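PDB 3TX6: putative branched-chain amino acid transport system substrate-binding protein from Rhodopseudomonas palustris, which probably binds aromatic acids such as lignin-derived p-coumarate relatives in the periplasm and hands them to an ABC transporter for uptake. Local coordinates for residues A[270-273]-A[277-280]; A[181-186]-A[207-212]; A[84-89]-A[110-115]; A[323-328]-A[344-349]; A[118-123]-A[152-157]. One frame throughout, in Å; residues are numbered along the deposited sequence.

Contact 1: A[270-273]-A[277-280]; sequences AYEA and PNSR
Glu272 and Arg280 tie the final turns of helix 261-275 to the loop that follows it, a helix-to-loop junction at the surface of this periplasmic binding protein fold. The charged interaction dominates. Arg280 grips the carboxylate side-on: its NE points almost straight at Glu272 OE2 (2.8 Å, 173° at the hydrogen), and its NH2 reaches Glu272 OE1 at 3.0 Å. Both oxygens are met on their syn sides and lie close to the guanidinium plane, although the two flat groups are turned 35° against each other. A bend in the arginine chain at chi3 (62°) turns the guanidinium toward the Glu272 carboxylate, and the remaining NH1 is taken up by Glu252 and by the carbonyl oxygen of Met249.

Backbone and water bonds complete the polar set. Arg280 N binds Glu272 OE2 at 3.0 Å from the anti side, and a water accepts from Asn278 N and donates a weak bond to Glu272 OE1. With an alanine in place of Glu272, the backbone N of Arg280 would probably lose its acceptor and the guanidinium one of its two carboxylate partners, setting the loop freer to shift.

The remaining contacts are of van der Waals type. Glu272 CG rests 3.6 Å from Ser279 OG, a hydroxyl bonded to Gly276 O. That same OG sits at the edge of the Tyr271 ring, in its plane, 3.5 Å from Tyr271 CD1.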
# COMPACT_ATOMS: atom_id res chain seq x y z
N ALA A 270 11.08 14.47 7.61
CA ALA A 270 10.63 15.51 6.69
C ALA A 270 9.10 15.72 6.82
O ALA A 270 8.62 16.84 6.95
CB ALA A 270 11.01 15.16 5.27
N TYR A 271 8.35 14.62 6.74
CA TYR A 271 6.90 14.70 6.73
C TYR A 271 6.40 15.25 8.08
O TYR A 271 5.52 16.10 8.11
CB TYR A 271 6.29 13.30 6.46
CG TYR A 271 4.85 13.38 5.97
CD1 TYR A 271 3.80 13.63 6.88
CD2 TYR A 271 4.53 13.33 4.64
CE1 TYR A 271 2.49 13.77 6.45
CE2 TYR A 271 3.25 13.47 4.21
CZ TYR A 271 2.22 13.74 5.13
OH TYR A 271 0.92 13.91 4.67
N GLU A 272 6.97 14.75 9.17
CA GLU A 272 6.50 15.16 10.49
C GLU A 272 6.99 16.56 10.86
O GLU A 272 6.32 17.23 11.62
CB GLU A 272 6.88 14.09 11.53
CG GLU A 272 6.20 12.75 11.16
CD GLU A 272 6.42 11.63 12.14
OE1 GLU A 272 7.53 11.54 12.71
OE2 GLU A 272 5.46 10.82 12.34
N ALA A 273 8.10 17.03 10.31
CA ALA A 273 8.48 18.44 10.49
C ALA A 273 7.45 19.40 9.88
O ALA A 273 7.08 20.40 10.50
CB ALA A 273 9.88 18.71 9.97
N PRO A 277 4.09 15.88 14.63
CA PRO A 277 4.41 14.60 15.16
C PRO A 277 3.40 13.51 14.91
O PRO A 277 2.18 13.74 14.90
CB PRO A 277 4.60 14.87 16.65
CG PRO A 277 5.04 16.31 16.70
CD PRO A 277 4.22 16.96 15.63
N ASN A 278 3.92 12.31 14.68
CA ASN A 278 3.10 11.13 14.39
C ASN A 278 2.14 11.24 13.20
O ASN A 278 1.16 10.51 13.12
CB ASN A 278 2.33 10.69 15.60
CG ASN A 278 3.15 9.78 16.42
OD1 ASN A 278 3.42 10.09 17.55
ND2 ASN A 278 3.63 8.67 15.82
N SER A 279 2.50 12.09 12.26
CA SER A 279 1.77 12.16 11.01
C SER A 279 2.30 11.20 9.96
O SER A 279 1.76 11.17 8.86
CB SER A 279 1.70 13.59 10.43
OG SER A 279 2.99 14.13 10.20
N ARG A 280 3.31 10.39 10.29
CA ARG A 280 3.81 9.35 9.38
C ARG A 280 2.66 8.44 8.96
O ARG A 280 1.71 8.24 9.71
CB ARG A 280 4.87 8.54 10.08
CG ARG A 280 4.36 7.75 11.31
CD ARG A 280 5.46 7.14 12.15
NE ARG A 280 6.34 8.15 12.70
CZ ARG A 280 7.46 7.87 13.39
NH1 ARG A 280 7.78 6.61 13.62
NH2 ARG A 280 8.23 8.87 13.84
O HOH W 1 6.71 11.84 15.31

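Contact 2: A[181-186]-A[207-212]; sequences GQVLKL and QTSLRE
Val183 of helix 180-189 packs against Ser209 and Leu210 of helix 200-213, two helices that serve successive beta-alpha-beta crossovers in one lobe of the fold, with strand 193-197 between them in the chain. The short axes of the two segments approach to 9.9 Å and run in broadly the same direction, with a signed crossing angle of -47°. The contact illustrates how neighbouring helices flanking parallel strands can meet through a few apolar branches, with no hydrogen bond between the two segments.

Along 207-212, whose first residue, Gln207, is bonded to Ser237 O and Gln221 of the same lobe, Ser209 is the first to touch the partner helix. Its hydroxyl stands opposite the backbone N (chi1 172°), which carries OG out to the gamma methyl Val183 CG2 at 3.5 Å, while Ser209 O lies 4.0 Å from the other methyl, Val183 CG1. The same serine side chain also touches Val179, just ahead of helix 180-189.

Leu210 follows and provides the apolar centre. Its CD2 branch touches both partner side chains, lying 4.3 Å from Leu186 CB, and Leu186 itself continues down to Ala168 of strand 165-172. Both methyls of Val183 are engaged by this one leucine branch: Leu210 CD2 lies 3.9 Å from Val183 CG2 and 4.0 Å from Val183 CG1.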
# COMPACT_ATOMS: atom_id res chain seq x y z
N GLY A 181 -25.69 -5.02 10.26
CA GLY A 181 -26.12 -6.38 10.00
C GLY A 181 -24.99 -7.44 9.95
O GLY A 181 -25.08 -8.56 10.52
N GLN A 182 -23.90 -7.10 9.28
CA GLN A 182 -22.77 -7.99 9.20
C GLN A 182 -22.19 -8.22 10.58
O GLN A 182 -21.74 -9.35 10.90
CB GLN A 182 -21.69 -7.41 8.26
CG GLN A 182 -22.15 -7.16 6.82
CD GLN A 182 -22.67 -5.74 6.59
OE1 GLN A 182 -23.23 -5.08 7.52
NE2 GLN A 182 -22.47 -5.26 5.36
N VAL A 183 -22.16 -7.16 11.40
CA VAL A 183 -21.60 -7.27 12.77
C VAL A 183 -22.51 -8.14 13.62
O VAL A 183 -22.01 -8.90 14.50
CB VAL A 183 -21.36 -5.87 13.44
CG1 VAL A 183 -21.29 -5.97 14.95
CG2 VAL A 183 -20.06 -5.25 12.90
N LEU A 184 -23.82 -8.05 13.38
CA LEU A 184 -24.79 -8.88 14.11
C LEU A 184 -24.48 -10.36 13.88
O LEU A 184 -24.45 -11.15 14.83
CB LEU A 184 -26.24 -8.57 13.69
CG LEU A 184 -27.37 -9.25 14.47
CD1 LEU A 184 -27.79 -8.35 15.62
CD2 LEU A 184 -28.57 -9.55 13.59
N LYS A 185 -24.22 -10.74 12.63
CA LYS A 185 -23.88 -12.13 12.32
C LYS A 185 -22.53 -12.54 12.87
O LYS A 185 -22.36 -13.57 13.44
CB LYS A 185 -23.88 -12.35 10.82
CG LYS A 185 -25.23 -12.06 10.21
CD LYS A 185 -25.32 -12.57 8.79
CE LYS A 185 -26.74 -12.48 8.27
NZ LYS A 185 -26.83 -13.00 6.88
N LEU A 186 -21.54 -11.72 12.65
CA LEU A 186 -20.22 -11.96 13.21
C LEU A 186 -20.23 -12.13 14.73
O LEU A 186 -19.62 -13.08 15.23
CB LEU A 186 -19.26 -10.84 12.81
CG LEU A 186 -18.81 -10.86 11.36
CD1 LEU A 186 -18.17 -9.51 11.06
CD2 LEU A 186 -17.82 -11.98 11.09
N GLN A 207 -14.13 -1.70 13.35
CA GLN A 207 -13.44 -1.70 14.62
C GLN A 207 -14.35 -1.19 15.74
O GLN A 207 -14.52 -1.84 16.78
CB GLN A 207 -12.21 -0.83 14.56
CG GLN A 207 -11.28 -0.99 15.75
CD GLN A 207 -10.48 -2.27 15.74
OE1 GLN A 207 -10.15 -2.81 14.68
NE2 GLN A 207 -10.06 -2.70 16.93
N THR A 208 -14.94 -0.02 15.52
CA THR A 208 -15.84 0.64 16.48
C THR A 208 -17.11 -0.15 16.65
O THR A 208 -17.55 -0.44 17.77
CB THR A 208 -16.19 2.10 16.05
OG1 THR A 208 -16.96 2.12 14.82
CG2 THR A 208 -14.92 2.93 15.91
N SER A 209 -17.70 -0.52 15.53
CA SER A 209 -18.97 -1.20 15.53
C SER A 209 -18.86 -2.63 16.23
O SER A 209 -19.69 -3.02 17.07
CB SER A 209 -19.46 -1.20 14.07
OG SER A 209 -20.60 -1.98 13.87
N LEU A 210 -17.80 -3.39 15.97
CA LEU A 210 -17.65 -4.67 16.65
C LEU A 210 -17.47 -4.48 18.17
O LEU A 210 -18.09 -5.21 18.97
CB LEU A 210 -16.47 -5.47 16.07
CG LEU A 210 -16.71 -6.18 14.71
CD1 LEU A 210 -15.36 -6.46 14.04
CD2 LEU A 210 -17.56 -7.44 14.88
N ARG A 211 -16.59 -3.56 18.58
CA ARG A 211 -16.36 -3.38 20.02
C ARG A 211 -17.62 -2.90 20.77
O ARG A 211 -17.92 -3.36 21.89
CB ARG A 211 -15.18 -2.43 20.31
CG ARG A 211 -13.80 -3.00 19.97
CD ARG A 211 -13.61 -4.36 20.62
NE ARG A 211 -12.25 -4.83 20.48
CZ ARG A 211 -11.88 -6.11 20.40
NH1 ARG A 211 -10.59 -6.42 20.26
NH2 ARG A 211 -12.77 -7.09 20.54
N GLU A 212 -18.38 -2.02 20.14
CA GLU A 212 -19.64 -1.53 20.75
C GLU A 212 -20.78 -2.55 20.81
O GLU A 212 -21.78 -2.39 21.57
CB GLU A 212 -20.12 -0.29 20.00
CG GLU A 212 -19.17 0.89 20.10
CD GLU A 212 -19.61 2.02 19.20
OE1 GLU A 212 -20.82 2.08 18.91
OE2 GLU A 212 -18.76 2.84 18.78

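Contact 3: A[84-89]-A[110-115]; sequences AVSNVA and KWSVAM
Ser86 on helix 79-92 and Ser112 on strand 112-114 meet hydroxyl to hydroxyl, their OG atoms 2.8 Å apart in a hydrogen bond that either could donate. This is the tight part of the contact, where the helix lies beside an outermost strand of the six-stranded sheet on which one lobe of the periplasmic binding protein fold is built. The backbones stay well separated here, the CA atoms of Ser86 and Ser112 being 6.2 Å apart, and the gap is spanned by the two short side chains. With its OG anti to the backbone N (chi1 -177°), Ser86 reaches the other hydroxyl, whereas Ser112 OG sits beside its backbone N and comes within 3.4 Å of Ser86 CB.

One helical turn on, the packing is looser. Ala89 turns its methyl toward the strand, yet the closest approach is that of Ala89 O to Trp111 CB, at 4.0 Å. The indole starts toward the helix and then leads away from it, to lie against Gln310, Glu314 and Arg317 of helix 310-322. On the solvent side of helix 79-92, Asn87 points away from the strand.

The chemistry is therefore that of a small polar link inside a buried interface. Ser112 OG is also hydrogen-bonded to His96 ND1 of the adjacent strand 96-98, with a weaker bond to Asn90 ND2. The hydroxyl pair thus belongs to a chain of bonds joining helix to sheet, which is likely to restrict the rotation of both serines.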
# COMPACT_ATOMS: atom_id res chain seq x y z
N ALA A 84 -6.94 0.09 -13.15
CA ALA A 84 -7.11 0.94 -14.31
C ALA A 84 -5.80 1.53 -14.83
O ALA A 84 -5.56 1.54 -16.05
CB ALA A 84 -8.13 2.05 -14.04
N VAL A 85 -4.97 2.04 -13.93
CA VAL A 85 -3.70 2.59 -14.33
C VAL A 85 -2.84 1.51 -14.97
O VAL A 85 -2.20 1.75 -15.98
CB VAL A 85 -2.97 3.24 -13.13
CG1 VAL A 85 -1.57 3.70 -13.54
CG2 VAL A 85 -3.79 4.43 -12.57
N SER A 86 -2.85 0.31 -14.39
CA SER A 86 -2.08 -0.81 -14.94
C SER A 86 -2.53 -1.17 -16.34
O SER A 86 -1.67 -1.42 -17.22
CB SER A 86 -2.13 -2.05 -13.99
OG SER A 86 -1.35 -3.09 -14.48
N ASN A 87 -3.85 -1.15 -16.58
CA ASN A 87 -4.40 -1.40 -17.91
C ASN A 87 -3.82 -0.42 -18.92
O ASN A 87 -3.36 -0.82 -19.99
CB ASN A 87 -5.92 -1.30 -17.94
CG ASN A 87 -6.60 -2.43 -17.20
OD1 ASN A 87 -6.02 -3.50 -16.96
ND2 ASN A 87 -7.85 -2.19 -16.79
N VAL A 88 -3.79 0.86 -18.55
CA VAL A 88 -3.29 1.90 -19.44
C VAL A 88 -1.77 1.73 -19.69
O VAL A 88 -1.30 1.80 -20.83
CB VAL A 88 -3.62 3.30 -18.92
CG1 VAL A 88 -2.94 4.38 -19.80
CG2 VAL A 88 -5.13 3.50 -18.89
N ALA A 89 -1.03 1.51 -18.60
CA ALA A 89 0.41 1.39 -18.62
C ALA A 89 0.84 0.26 -19.53
O ALA A 89 1.79 0.40 -20.30
CB ALA A 89 0.99 1.20 -17.23
N LYS A 110 3.99 -7.17 -17.23
CA LYS A 110 5.14 -6.69 -17.99
C LYS A 110 5.53 -5.28 -17.58
O LYS A 110 6.69 -5.03 -17.38
CB LYS A 110 4.88 -6.74 -19.48
CG LYS A 110 6.11 -6.37 -20.29
CD LYS A 110 5.98 -6.67 -21.76
CE LYS A 110 7.18 -6.12 -22.55
NZ LYS A 110 7.25 -6.43 -24.01
N TRP A 111 4.56 -4.37 -17.45
CA TRP A 111 4.86 -2.95 -17.21
C TRP A 111 4.58 -2.46 -15.82
O TRP A 111 4.97 -1.35 -15.51
CB TRP A 111 4.19 -2.08 -18.25
CG TRP A 111 4.76 -2.31 -19.61
CD1 TRP A 111 4.25 -3.12 -20.61
CD2 TRP A 111 5.99 -1.75 -20.13
NE1 TRP A 111 5.08 -3.07 -21.70
CE2 TRP A 111 6.16 -2.30 -21.45
CE3 TRP A 111 6.95 -0.90 -19.63
CZ2 TRP A 111 7.25 -1.96 -22.26
CZ3 TRP A 111 8.05 -0.55 -20.44
CH2 TRP A 111 8.19 -1.09 -21.73
N SER A 112 3.95 -3.28 -14.95
CA SER A 112 3.61 -2.86 -13.58
C SER A 112 4.41 -3.59 -12.53
O SER A 112 4.59 -4.80 -12.59
CB SER A 112 2.12 -3.09 -13.27
OG SER A 112 1.27 -2.30 -14.10
N VAL A 113 4.87 -2.81 -11.55
CA VAL A 113 5.34 -3.31 -10.28
C VAL A 113 4.52 -2.62 -9.18
O VAL A 113 3.85 -1.63 -9.44
CB VAL A 113 6.84 -3.04 -10.05
CG1 VAL A 113 7.68 -3.82 -11.06
CG2 VAL A 113 7.20 -1.56 -10.06
N ALA A 114 4.63 -3.12 -7.95
CA ALA A 114 3.87 -2.55 -6.82
C ALA A 114 4.76 -2.21 -5.63
O ALA A 114 5.60 -2.99 -5.25
CB ALA A 114 2.76 -3.48 -6.41
N MSE A 115 4.50 -1.06 -5.02
CA MSE A 115 5.18 -0.69 -3.79
C MSE A 115 4.56 -1.31 -2.54
O MSE A 115 5.29 -1.75 -1.66
CB MSE A 115 5.29 0.83 -3.69
CG MSE A 115 5.96 1.42 -4.94
SE MSE A 115 7.71 0.58 -5.40
CE MSE A 115 8.60 1.31 -3.84

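Contact 4: A[323-328]-A[344-349]; sequences EKDIAA and DDRSRI. With SO4 (sulfate ion), chain B.
A surface salt-bridge network sits where the hairpin of strands 326-328 and 331-333 faces the loop leading into strand 349-354, probably one of the connections between the two lobes. Asp325, at a G1 beta bulge opposite Tyr333, reaches across with OD1 to Arg346 NH1 in a long salt bridge of 3.6 Å. A water bridges the same pair, giving a 2.8 Å bond to Asp325 OD1 and taking a weak one from Arg346 NH1. Asp344 grips Arg346 side-on and fixes its rotation: Arg346 NE runs nearly straight to Asp344 OD1 (3.1 Å, 173°), and Arg346 NH1 meets Asp344 OD2, tilted 24° from the guanidinium plane. Asp344 OD1 also accepts from Arg346 N, closing an Asx turn.

Farther along, Arg348 NH1 donates to O2 of a sulfate, probably from the crystallisation liquor, and its NH2 to O4. Asp345 CG lies over one guanidinium face toward the rim, its OD1 in a long, charge-only salt bridge to Arg348 NE (3.8 Å). A leucine in place of Arg348 removes these donors, and the sulfate would probably bind less well and Asp345 lose a nearby counter-charge.

Arg346 and Asp325 both rest on Val332 of strand 331-333, Ile326 packs on helix 282-304, and Arg348 lies against helix 119-130.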
# COMPACT_ATOMS: atom_id res chain seq x y z
N GLU A 323 18.36 -4.50 -11.20
CA GLU A 323 18.85 -3.86 -10.00
C GLU A 323 18.23 -4.53 -8.77
O GLU A 323 17.04 -4.43 -8.53
CB GLU A 323 18.50 -2.37 -10.01
CG GLU A 323 19.26 -1.56 -11.02
CD GLU A 323 20.74 -1.45 -10.69
OE1 GLU A 323 21.07 -0.98 -9.57
OE2 GLU A 323 21.58 -1.80 -11.57
N LYS A 324 19.07 -5.13 -7.95
CA LYS A 324 18.60 -5.95 -6.82
C LYS A 324 18.78 -5.23 -5.49
O LYS A 324 19.66 -4.40 -5.33
CB LYS A 324 19.34 -7.28 -6.78
CG LYS A 324 19.11 -8.19 -7.99
CD LYS A 324 17.67 -8.59 -8.19
CE LYS A 324 17.48 -9.41 -9.48
NZ LYS A 324 16.07 -9.74 -9.76
N ASP A 325 17.92 -5.57 -4.52
CA ASP A 325 18.03 -5.07 -3.14
C ASP A 325 17.96 -3.53 -3.11
O ASP A 325 18.87 -2.83 -2.63
CB ASP A 325 19.28 -5.62 -2.43
CG ASP A 325 19.22 -7.11 -2.25
OD1 ASP A 325 18.27 -7.58 -1.61
OD2 ASP A 325 20.10 -7.83 -2.76
N ILE A 326 16.86 -3.02 -3.64
CA ILE A 326 16.60 -1.57 -3.65
C ILE A 326 16.01 -1.20 -2.27
O ILE A 326 14.88 -1.56 -1.93
CB ILE A 326 15.61 -1.18 -4.77
CG1 ILE A 326 16.15 -1.56 -6.13
CG2 ILE A 326 15.32 0.33 -4.70
CD1 ILE A 326 15.20 -1.37 -7.30
N ALA A 327 16.79 -0.45 -1.49
CA ALA A 327 16.42 -0.11 -0.13
C ALA A 327 15.43 1.04 -0.11
O ALA A 327 15.66 2.05 -0.74
CB ALA A 327 17.64 0.16 0.74
N ALA A 328 14.32 0.87 0.60
CA ALA A 328 13.31 1.95 0.74
C ALA A 328 12.71 1.89 2.13
O ALA A 328 13.07 1.03 2.95
CB ALA A 328 12.23 1.84 -0.35
N ASP A 344 10.20 -9.17 0.95
CA ASP A 344 10.38 -10.25 1.90
C ASP A 344 10.03 -9.78 3.31
O ASP A 344 9.36 -8.76 3.49
CB ASP A 344 11.77 -10.87 1.74
CG ASP A 344 12.95 -9.96 2.19
OD1 ASP A 344 12.75 -8.97 2.90
OD2 ASP A 344 14.12 -10.31 1.87
N ASP A 345 10.46 -10.53 4.31
CA ASP A 345 10.18 -10.20 5.72
C ASP A 345 10.63 -8.84 6.20
O ASP A 345 10.07 -8.32 7.17
CB ASP A 345 10.81 -11.27 6.65
CG ASP A 345 10.04 -12.56 6.65
OD1 ASP A 345 9.04 -12.67 5.90
OD2 ASP A 345 10.40 -13.47 7.43
N ARG A 346 11.63 -8.26 5.54
CA ARG A 346 12.07 -6.92 5.88
C ARG A 346 10.98 -5.86 5.59
O ARG A 346 11.14 -4.73 6.03
CB ARG A 346 13.40 -6.58 5.18
CG ARG A 346 14.61 -7.45 5.63
CD ARG A 346 15.81 -7.24 4.74
NE ARG A 346 15.58 -7.81 3.41
CZ ARG A 346 16.46 -7.76 2.41
NH1 ARG A 346 16.13 -8.31 1.25
NH2 ARG A 346 17.66 -7.20 2.57
N SER A 347 9.90 -6.24 4.88
CA SER A 347 8.88 -5.30 4.47
C SER A 347 7.70 -5.19 5.41
O SER A 347 6.76 -4.48 5.11
CB SER A 347 8.32 -5.62 3.08
OG SER A 347 7.50 -6.81 3.06
N ARG A 348 7.73 -5.87 6.54
CA ARG A 348 6.63 -5.74 7.47
C ARG A 348 6.98 -5.89 8.93
O ARG A 348 7.92 -6.55 9.31
CB ARG A 348 5.54 -6.72 7.14
CG ARG A 348 5.70 -8.12 7.69
CD ARG A 348 6.84 -8.93 7.10
NE ARG A 348 6.91 -10.22 7.79
CZ ARG A 348 7.42 -10.44 8.99
NH1 ARG A 348 8.00 -9.49 9.71
NH2 ARG A 348 7.42 -11.67 9.45
N ILE A 349 6.16 -5.22 9.71
CA ILE A 349 6.18 -5.35 11.16
C ILE A 349 4.76 -5.51 11.58
O ILE A 349 3.83 -5.31 10.79
CB ILE A 349 6.81 -4.13 11.86
CG1 ILE A 349 5.98 -2.83 11.60
CG2 ILE A 349 8.25 -3.95 11.42
CD1 ILE A 349 6.50 -1.64 12.38
S SO4 B . 8.89 -11.28 12.79
O1 SO4 B . 7.74 -12.22 12.91
O2 SO4 B . 8.42 -9.87 12.77
O3 SO4 B . 9.80 -11.48 13.94
O4 SO4 B . 9.64 -11.59 11.54
O HOH W 2 18.87 -9.07 0.64

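Contact 5: A[118-123]-A[152-157]; sequences PIPIMG and FNDLKK
Helices 119-123 and 152-157 approach to 9.7 Å between their short axes and cross at -55°, bringing the CA atoms of Pro120 and Asp154 to 6.3 Å. Asp154 fills the crossing almost by itself. Its CG stands opposite the backbone N (chi1 -178°), which carries the carboxylate to the first turn of the partner helix. Asp154 CB packs on the branch methyl Ile119 CG2 at 3.6 Å, while Asp154 OD1 lies against the Pro120 ring, 3.6 Å from its CB. The second oxygen, Asp154 OD2, sits 3.4 Å from Gly123 CA; a beta carbon on that residue would fall only 1.9 Å from this oxygen, so the close approach depends on the glycine.

No hydrogen bond joins the two segments, yet the buried carboxylate does not lack partners: OD2 is bonded to Tyr127 OH and OD1 to Gln158 NE2, which also holds Pro120 O.

The far end of Ile119 leads away from Asp154, and its side chain comes to about 6 Å from the bound 3-(4-hydroxy-phenyl)pyruvic acid. Helix 119-130 thus packs near the pocket against helix 146-161, which in turn covers the sheet, with Leu155 on strand 137-143 and Phe152 on strand 165-172.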
# COMPACT_ATOMS: atom_id res chain seq x y z
N PRO A 118 2.58 -7.22 -0.69
CA PRO A 118 1.57 -8.14 -1.19
C PRO A 118 0.75 -8.72 -0.08
O PRO A 118 1.25 -8.91 1.05
CB PRO A 118 2.38 -9.19 -1.94
CG PRO A 118 3.71 -9.20 -1.29
CD PRO A 118 3.94 -7.76 -0.84
N ILE A 119 -0.52 -8.94 -0.35
CA ILE A 119 -1.41 -9.46 0.66
C ILE A 119 -0.87 -10.70 1.39
O ILE A 119 -0.98 -10.72 2.60
CB ILE A 119 -2.83 -9.67 0.11
CG1 ILE A 119 -3.66 -8.38 0.18
CG2 ILE A 119 -3.60 -10.77 0.85
CD1 ILE A 119 -3.09 -7.21 -0.56
N PRO A 120 -0.24 -11.68 0.69
CA PRO A 120 0.19 -12.87 1.46
C PRO A 120 1.25 -12.60 2.49
O PRO A 120 1.28 -13.30 3.50
CB PRO A 120 0.63 -13.86 0.37
CG PRO A 120 -0.28 -13.48 -0.78
CD PRO A 120 -0.33 -11.97 -0.74
N ILE A 121 2.11 -11.60 2.28
CA ILE A 121 3.10 -11.27 3.28
C ILE A 121 2.41 -10.69 4.52
O ILE A 121 2.74 -11.03 5.66
CB ILE A 121 4.21 -10.33 2.72
CG1 ILE A 121 5.13 -11.08 1.71
CG2 ILE A 121 4.98 -9.62 3.84
CD1 ILE A 121 6.25 -10.21 1.07
N MSE A 122 1.39 -9.87 4.31
CA MSE A 122 0.67 -9.25 5.41
C MSE A 122 -0.24 -10.24 6.11
O MSE A 122 -0.32 -10.26 7.34
CB MSE A 122 -0.02 -7.96 4.90
CG MSE A 122 0.99 -6.96 4.28
SE MSE A 122 2.59 -6.72 5.32
CE MSE A 122 2.55 -4.79 5.63
N GLY A 123 -0.92 -11.08 5.34
CA GLY A 123 -1.70 -12.13 5.94
C GLY A 123 -0.85 -13.02 6.85
O GLY A 123 -1.23 -13.29 8.02
N PHE A 152 -9.72 -12.00 1.56
CA PHE A 152 -10.47 -13.21 1.88
C PHE A 152 -9.82 -14.46 1.31
O PHE A 152 -9.71 -15.45 2.01
CB PHE A 152 -11.94 -13.15 1.47
CG PHE A 152 -12.70 -14.37 1.89
CD1 PHE A 152 -12.92 -14.64 3.24
CD2 PHE A 152 -13.19 -15.24 0.94
CE1 PHE A 152 -13.60 -15.77 3.63
CE2 PHE A 152 -13.89 -16.37 1.33
CZ PHE A 152 -14.10 -16.63 2.67
N ASN A 153 -9.41 -14.42 0.05
CA ASN A 153 -8.82 -15.59 -0.54
C ASN A 153 -7.55 -16.02 0.19
O ASN A 153 -7.28 -17.23 0.33
CB ASN A 153 -8.50 -15.34 -2.00
CG ASN A 153 -9.72 -15.19 -2.86
OD1 ASN A 153 -10.84 -15.51 -2.45
ND2 ASN A 153 -9.50 -14.72 -4.09
N ASP A 154 -6.79 -15.04 0.66
CA ASP A 154 -5.58 -15.33 1.40
C ASP A 154 -5.92 -15.96 2.77
O ASP A 154 -5.24 -16.91 3.22
CB ASP A 154 -4.74 -14.05 1.59
CG ASP A 154 -3.43 -14.31 2.32
OD1 ASP A 154 -2.56 -14.95 1.70
OD2 ASP A 154 -3.29 -13.91 3.52
N LEU A 155 -6.96 -15.45 3.44
CA LEU A 155 -7.38 -16.04 4.72
C LEU A 155 -7.77 -17.51 4.51
O LEU A 155 -7.43 -18.38 5.32
CB LEU A 155 -8.55 -15.26 5.31
CG LEU A 155 -9.15 -15.70 6.64
CD1 LEU A 155 -8.18 -15.64 7.79
CD2 LEU A 155 -10.43 -14.89 6.96
N LYS A 156 -8.43 -17.79 3.40
CA LYS A 156 -8.95 -19.12 3.14
C LYS A 156 -7.77 -20.03 2.77
O LYS A 156 -7.69 -21.15 3.26
CB LYS A 156 -9.92 -19.04 1.97
CG LYS A 156 -11.07 -20.03 1.93
CD LYS A 156 -12.09 -19.53 0.91
CE LYS A 156 -11.60 -19.68 -0.53
NZ LYS A 156 -11.95 -18.58 -1.48
N LYS A 157 -6.84 -19.54 1.95
CA LYS A 157 -5.79 -20.42 1.44
C LYS A 157 -4.65 -20.56 2.46
O LYS A 157 -4.35 -21.66 2.94
CB LYS A 157 -5.29 -19.93 0.07
CG LYS A 157 -4.09 -20.70 -0.49
CD LYS A 157 -3.64 -20.12 -1.84
CE LYS A 157 -2.39 -20.83 -2.37
NZ LYS A 157 -1.79 -20.22 -3.59

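In the fold
Contacts 2, 3 and 5 are buried, and contacts 1 and 4 lie at the surface, and the chemistry follows that division. Both surface contacts rely on arginine-carboxylate pairs supplemented by water. The buried ones use apolar branches in contact 2, a hydroxyl pair in contact 3 and a carboxylate satisfied by outside donors in contact 5. Contacts 2 and 5 are both helix pairs of the lobe built on the seven-stranded sheet; contact 3 belongs to the six-stranded one and adjoins contact 5 in sequence. Contacts 4 and 5 touch, Arg348 CB lying 3.5 Å from Met122 SE, whereas contact 2 lies 36 Å, centre to centre, from both contact 3 and contact 4.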